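Putative branched-chain amino acid ABC transporter (Rhodospirillum rubrum ATCC 11170, PDB 3HUT) probably binds branched-chain or related amino acids as the periplasmic receptor component of an ABC transporter. Local coordinates at residues P275-F278 with A279-Y283; N17-Y20 with G21-F24. All blocks are in the same frame, centred on the assembly; numbering follows the deposited sequence.

Interaction 1. Residues P275-F278 with A279-Y283; sequences PTLF and AAHGY
Thr276 O accepts from Ala280 N at 3.0 Å, and Phe278 O likewise takes up Gly282 N at 2.9 Å, so the chain passes from an extended proline-threonine entry straight into i to i+4 helical pairing. Thr276 is the N-cap of helix 277-296. Its OG1 reaches forward into the first turn and accepts from Ala279 N at 3.2 Å, with an N-H...O angle of 160°. The torsion responsible sets OG1 between the backbone N and the carbonyl carbon (chi1 62°), which points it at that amide. Thr276 therefore occupies two successive amides, one with its hydroxyl and one with its carbonyl. Just before the cap, Pro275 CB lies 4.2 Å from Ala279 CB, a light apolar touch on the side that faces helix 258-271, where Tyr267 meets both residues. The helix begun here belongs to the periplasmic binding protein fold, and Ala279 also rests on Val23 of helix 18-37. On another side of the turn, the Leu277 and His281 side chains lie near each other at an angle, though the exact placement of the imidazole against this turn is doubtful. Leu277 CD1 also stands over the centre of one face of the neighbouring Phe278 ring, 3.8 Å above its plane, an aliphatic lid on an aromatic that also meets Tyr20 edge-to-face.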
ATOM      1  N   PRO A 275      -9.334   1.204  11.592  1.00 14.00           N
ATOM      2  CA  PRO A 275      -9.219   1.105  10.135  1.00 12.29           C
ATOM      3  C   PRO A 275      -8.009   0.268   9.767  1.00 11.39           C
ATOM      4  O   PRO A 275      -6.981   0.326  10.445  1.00 10.36           O
ATOM      5  CB  PRO A 275      -9.061   2.560   9.699  1.00 12.76           C
ATOM      6  CG  PRO A 275      -8.313   3.173  10.853  1.00 13.84           C
ATOM      7  CD  PRO A 275      -9.018   2.566  12.061  1.00 13.26           C
ATOM      8  N   THR A 276      -8.132  -0.510   8.701  1.00  9.72           N
ATOM      9  CA  THR A 276      -7.034  -1.344   8.236  1.00 10.07           C
ATOM     10  C   THR A 276      -6.275  -0.575   7.162  1.00 10.98           C
ATOM     11  O   THR A 276      -6.683   0.521   6.766  1.00  9.77           O
ATOM     12  CB  THR A 276      -7.550  -2.646   7.607  1.00 10.72           C
ATOM     13  OG1 THR A 276      -8.345  -2.326   6.461  1.00  9.76           O
ATOM     14  CG2 THR A 276      -8.405  -3.431   8.609  1.00 11.20           C
ATOM     15  N   LEU A 277      -5.180  -1.153   6.678  1.00 10.74           N
ATOM     16  CA  LEU A 277      -4.392  -0.509   5.637  1.00 11.02           C
ATOM     17  C   LEU A 277      -5.221  -0.411   4.355  1.00 10.42           C
ATOM     18  O   LEU A 277      -5.075   0.532   3.583  1.00  9.66           O
ATOM     19  CB  LEU A 277      -3.096  -1.290   5.392  1.00 11.88           C
ATOM     20  CG  LEU A 277      -3.103  -2.599   4.602  1.00 15.45           C
ATOM     21  CD1 LEU A 277      -3.009  -2.306   3.105  1.00 14.86           C
ATOM     22  CD2 LEU A 277      -1.906  -3.441   5.027  1.00 19.19           C
ATOM     23  N   PHE A 278      -6.101  -1.382   4.134  1.00 10.66           N
ATOM     24  CA  PHE A 278      -6.947  -1.368   2.947  1.00  9.32           C
ATOM     25  C   PHE A 278      -7.958  -0.229   3.054  1.00  9.06           C
ATOM     26  O   PHE A 278      -8.226   0.481   2.081  1.00  8.00           O
ATOM     27  CB  PHE A 278      -7.642  -2.724   2.804  1.00 11.85           C
ATOM     28  CG  PHE A 278      -6.680  -3.859   2.612  1.00 13.16           C
ATOM     29  CD1 PHE A 278      -6.088  -4.080   1.373  1.00 14.36           C
ATOM     30  CD2 PHE A 278      -6.307  -4.660   3.685  1.00 15.84           C
ATOM     31  CE1 PHE A 278      -5.131  -5.080   1.206  1.00 16.04           C
ATOM     32  CE2 PHE A 278      -5.351  -5.664   3.529  1.00 15.67           C
ATOM     33  CZ  PHE A 278      -4.762  -5.874   2.287  1.00 17.13           C
ATOM     34  N   ALA A 279      -8.504  -0.040   4.250  1.00  8.81           N
ATOM     35  CA  ALA A 279      -9.457   1.038   4.472  1.00  8.75           C
ATOM     36  C   ALA A 279      -8.752   2.378   4.242  1.00  7.11           C
ATOM     37  O   ALA A 279      -9.317   3.303   3.649  1.00  7.02           O
ATOM     38  CB  ALA A 279      -9.995   0.970   5.887  1.00  9.47           C
ATOM     39  N   ALA A 280      -7.509   2.472   4.702  1.00  5.72           N
ATOM     40  CA  ALA A 280      -6.730   3.696   4.553  1.00  4.45           C
ATOM     41  C   ALA A 280      -6.436   4.016   3.084  1.00  6.17           C
ATOM     42  O   ALA A 280      -6.543   5.162   2.654  1.00  3.54           O
ATOM     43  CB  ALA A 280      -5.430   3.573   5.335  1.00  6.64           C
ATOM     44  N   HIS A 281      -6.052   3.006   2.317  1.00  5.58           N
ATOM     45  CA  HIS A 281      -5.771   3.221   0.904  1.00  7.20           C
ATOM     46  C   HIS A 281      -7.067   3.537   0.162  1.00  7.65           C
ATOM     47  O   HIS A 281      -7.063   4.283  -0.813  1.00  8.51           O
ATOM     48  CB  HIS A 281      -5.083   1.987   0.315  1.00  8.53           C
ATOM     49  CG  HIS A 281      -3.655   1.845   0.742  1.00 11.63           C
ATOM     50  ND1 HIS A 281      -2.629   2.551   0.148  1.00 13.24           N
ATOM     51  CD2 HIS A 281      -3.088   1.129   1.740  1.00  9.67           C
ATOM     52  CE1 HIS A 281      -1.494   2.273   0.764  1.00 12.17           C
ATOM     53  NE2 HIS A 281      -1.745   1.414   1.736  1.00 12.01           N
ATOM     54  N   GLY A 282      -8.175   2.974   0.633  1.00  7.54           N
ATOM     55  CA  GLY A 282      -9.456   3.243   0.008  1.00  8.46           C
ATOM     56  C   GLY A 282      -9.830   4.685   0.298  1.00  8.80           C
ATOM     57  O   GLY A 282     -10.415   5.378  -0.540  1.00  7.25           O
ATOM     58  N   TYR A 283      -9.482   5.141   1.499  1.00  6.78           N
ATOM     59  CA  TYR A 283      -9.759   6.513   1.902  1.00  7.99           C
ATOM     60  C   TYR A 283      -8.978   7.467   0.996  1.00  8.28           C
ATOM     61  O   TYR A 283      -9.541   8.416   0.443  1.00  9.30           O
ATOM     62  CB  TYR A 283      -9.338   6.730   3.360  1.00  7.63           C
ATOM     63  CG  TYR A 283      -9.724   8.081   3.928  1.00  8.30           C
ATOM     64  CD1 TYR A 283     -11.064   8.439   4.089  1.00  8.61           C
ATOM     65  CD2 TYR A 283      -8.748   8.991   4.338  1.00  6.15           C
ATOM     66  CE1 TYR A 283     -11.423   9.670   4.651  1.00  7.71           C
ATOM     67  CE2 TYR A 283      -9.095  10.223   4.898  1.00  7.99           C
ATOM     68  CZ  TYR A 283     -10.434  10.555   5.054  1.00  9.02           C
ATOM     69  OH  TYR A 283     -10.783  11.770   5.615  1.00  8.86           O
TER

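Interaction 2. Residues N17-Y20 with G21-F24; sequences NAAY and GRVF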
ATOM      1  N   ASN A  17     -13.722 -12.127  -0.780  1.00 13.42           N
ATOM      2  CA  ASN A  17     -13.101 -10.839  -0.486  1.00 13.63           C
ATOM      3  C   ASN A  17     -14.071  -9.700  -0.185  1.00 12.43           C
ATOM      4  O   ASN A  17     -13.715  -8.528  -0.308  1.00 12.38           O
ATOM      5  CB  ASN A  17     -12.190 -10.452  -1.657  1.00 14.32           C
ATOM      6  CG  ASN A  17     -10.908 -11.263  -1.687  1.00 16.87           C
ATOM      7  OD1 ASN A  17     -10.365 -11.562  -2.753  1.00 19.28           O
ATOM      8  ND2 ASN A  17     -10.409 -11.612  -0.511  1.00 13.97           N
ATOM      9  N   ALA A  18     -15.289 -10.042   0.222  1.00 11.73           N
ATOM     10  CA  ALA A  18     -16.304  -9.036   0.525  1.00 11.53           C
ATOM     11  C   ALA A  18     -15.893  -8.053   1.627  1.00 10.13           C
ATOM     12  O   ALA A  18     -16.252  -6.877   1.579  1.00 10.14           O
ATOM     13  CB  ALA A  18     -17.621  -9.723   0.905  1.00 10.33           C
ATOM     14  N   ALA A  19     -15.146  -8.531   2.616  1.00  8.97           N
ATOM     15  CA  ALA A  19     -14.720  -7.679   3.726  1.00 11.13           C
ATOM     16  C   ALA A  19     -13.922  -6.464   3.252  1.00 11.47           C
ATOM     17  O   ALA A  19     -13.971  -5.389   3.855  1.00 10.97           O
ATOM     18  CB  ALA A  19     -13.900  -8.496   4.731  1.00 10.95           C
ATOM     19  N   TYR A  20     -13.184  -6.636   2.167  1.00 11.48           N
ATOM     20  CA  TYR A  20     -12.388  -5.548   1.629  1.00 12.13           C
ATOM     21  C   TYR A  20     -13.285  -4.511   0.962  1.00 10.94           C
ATOM     22  O   TYR A  20     -13.030  -3.310   1.046  1.00 11.17           O
ATOM     23  CB  TYR A  20     -11.368  -6.110   0.645  1.00 14.27           C
ATOM     24  CG  TYR A  20     -10.416  -7.072   1.311  1.00 16.69           C
ATOM     25  CD1 TYR A  20      -9.537  -6.631   2.298  1.00 19.18           C
ATOM     26  CD2 TYR A  20     -10.411  -8.426   0.980  1.00 16.83           C
ATOM     27  CE1 TYR A  20      -8.674  -7.512   2.940  1.00 22.46           C
ATOM     28  CE2 TYR A  20      -9.550  -9.320   1.616  1.00 19.87           C
ATOM     29  CZ  TYR A  20      -8.684  -8.854   2.596  1.00 22.30           C
ATOM     30  OH  TYR A  20      -7.823  -9.722   3.228  1.00 24.58           O
ATOM     31  N   GLY A  21     -14.343  -4.981   0.309  1.00 10.33           N
ATOM     32  CA  GLY A  21     -15.261  -4.067  -0.342  1.00  9.61           C
ATOM     33  C   GLY A  21     -15.989  -3.261   0.711  1.00  9.38           C
ATOM     34  O   GLY A  21     -16.285  -2.079   0.522  1.00  8.06           O
ATOM     35  N   ARG A  22     -16.273  -3.902   1.840  1.00  7.34           N
ATOM     36  CA  ARG A  22     -16.967  -3.223   2.917  1.00  7.01           C
ATOM     37  C   ARG A  22     -16.153  -2.078   3.518  1.00  6.85           C
ATOM     38  O   ARG A  22     -16.692  -0.994   3.743  1.00  7.97           O
ATOM     39  CB  ARG A  22     -17.383  -4.228   4.002  1.00  7.13           C
ATOM     40  CG  ARG A  22     -18.585  -5.085   3.586  1.00  8.54           C
ATOM     41  CD  ARG A  22     -19.192  -5.848   4.766  1.00  6.69           C
ATOM     42  NE  ARG A  22     -18.323  -6.909   5.269  1.00  8.70           N
ATOM     43  CZ  ARG A  22     -18.258  -8.136   4.761  1.00 11.62           C
ATOM     44  NH1 ARG A  22     -19.016  -8.475   3.722  1.00 12.01           N
ATOM     45  NH2 ARG A  22     -17.448  -9.036   5.305  1.00 10.92           N
ATOM     46  N   VAL A  23     -14.861  -2.291   3.759  1.00  7.95           N
ATOM     47  CA  VAL A  23     -14.053  -1.223   4.339  1.00  8.66           C
ATOM     48  C   VAL A  23     -13.784  -0.129   3.307  1.00  9.29           C
ATOM     49  O   VAL A  23     -13.530   1.019   3.662  1.00 11.07           O
ATOM     50  CB  VAL A  23     -12.715  -1.756   4.935  1.00  9.53           C
ATOM     51  CG1 VAL A  23     -13.018  -2.808   5.997  1.00  9.89           C
ATOM     52  CG2 VAL A  23     -11.818  -2.324   3.849  1.00  7.20           C
ATOM     53  N   PHE A  24     -13.851  -0.489   2.028  1.00  8.77           N
ATOM     54  CA  PHE A  24     -13.661   0.478   0.952  1.00  8.42           C
ATOM     55  C   PHE A  24     -14.838   1.445   1.001  1.00  9.09           C
ATOM     56  O   PHE A  24     -14.677   2.660   0.881  1.00  8.39           O
ATOM     57  CB  PHE A  24     -13.662  -0.219  -0.415  1.00  6.84           C
ATOM     58  CG  PHE A  24     -12.319  -0.745  -0.849  1.00  7.48           C
ATOM     59  CD1 PHE A  24     -11.214  -0.705   0.001  1.00  7.19           C
ATOM     60  CD2 PHE A  24     -12.165  -1.293  -2.122  1.00  8.19           C
ATOM     61  CE1 PHE A  24      -9.973  -1.202  -0.412  1.00  9.37           C
ATOM     62  CE2 PHE A  24     -10.933  -1.790  -2.543  1.00  8.69           C
ATOM     63  CZ  PHE A  24      -9.835  -1.746  -1.686  1.00  8.49           C
TER
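Three backbone hydrogen bonds run from Arg22 N to Ala18 O (3.0 Å), from Val23 N to Ala19 O (3.2 Å) and from Phe24 N to Tyr20 O (3.1 Å), winding the first turns of helix 18-37.

Packing of the arginine against the helix start forms a second group. Arg22 bends at its third torsion (chi3 -69°), which folds the guanidinium back toward the N-terminal end, where one face lies on the backbone of the first turn with Ala19 CA 3.4 Å above its plane. Arg22 NH1 reaches Ala18 CB at 3.4 Å and Arg22 NH2 approaches Ala19 CB at 3.6 Å; the small alanines probably let the flat cation lie close to the main chain, though Arg22 also touches a neighbouring molecule in the crystal, which may help set its pose.

This helix is the connection in the right-handed beta-alpha-beta unit formed with strands 5-11 and 46-52, within the parallel sheet of one lobe of the periplasmic binding protein fold.

Van der Waals contacts with carbonyl oxygens make up the rest. Tyr20 O receives Val23 CG2 at 3.2 Å and also lies over one face of the Phe24 ring, 3.3 Å from Phe24 CG. From there the Phe24 ring packs on Tyr9 and Leu11 of strand 5-11 and, together with Tyr20, meets Phe80; replacing Phe24 by an alanine would probably open a gap between the helix and that strand and leave Phe80 with less aromatic cover. Within the first turn, Asn17 CB lies at the edge of the Tyr20 ring, in its plane.

Overall arrangement
Interaction 2 comes first along the chain, at the start of helix 18-37, and interaction 1 follows some 250 residues later at the start of helix 277-296; their centres are about 10 Å apart. Both are helix openings, and the two helices pack against each other where they begin, with Phe278 O 3.5 Å from Phe24 CE1 among the contacts between them. Helix 18-37 follows strand 5-11 of the parallel sheet, and helix 277-296, from late in the chain, packs against this early part. That return fits the periplasmic binding protein fold, whose lobes are each assembled from separate parts of the sequence.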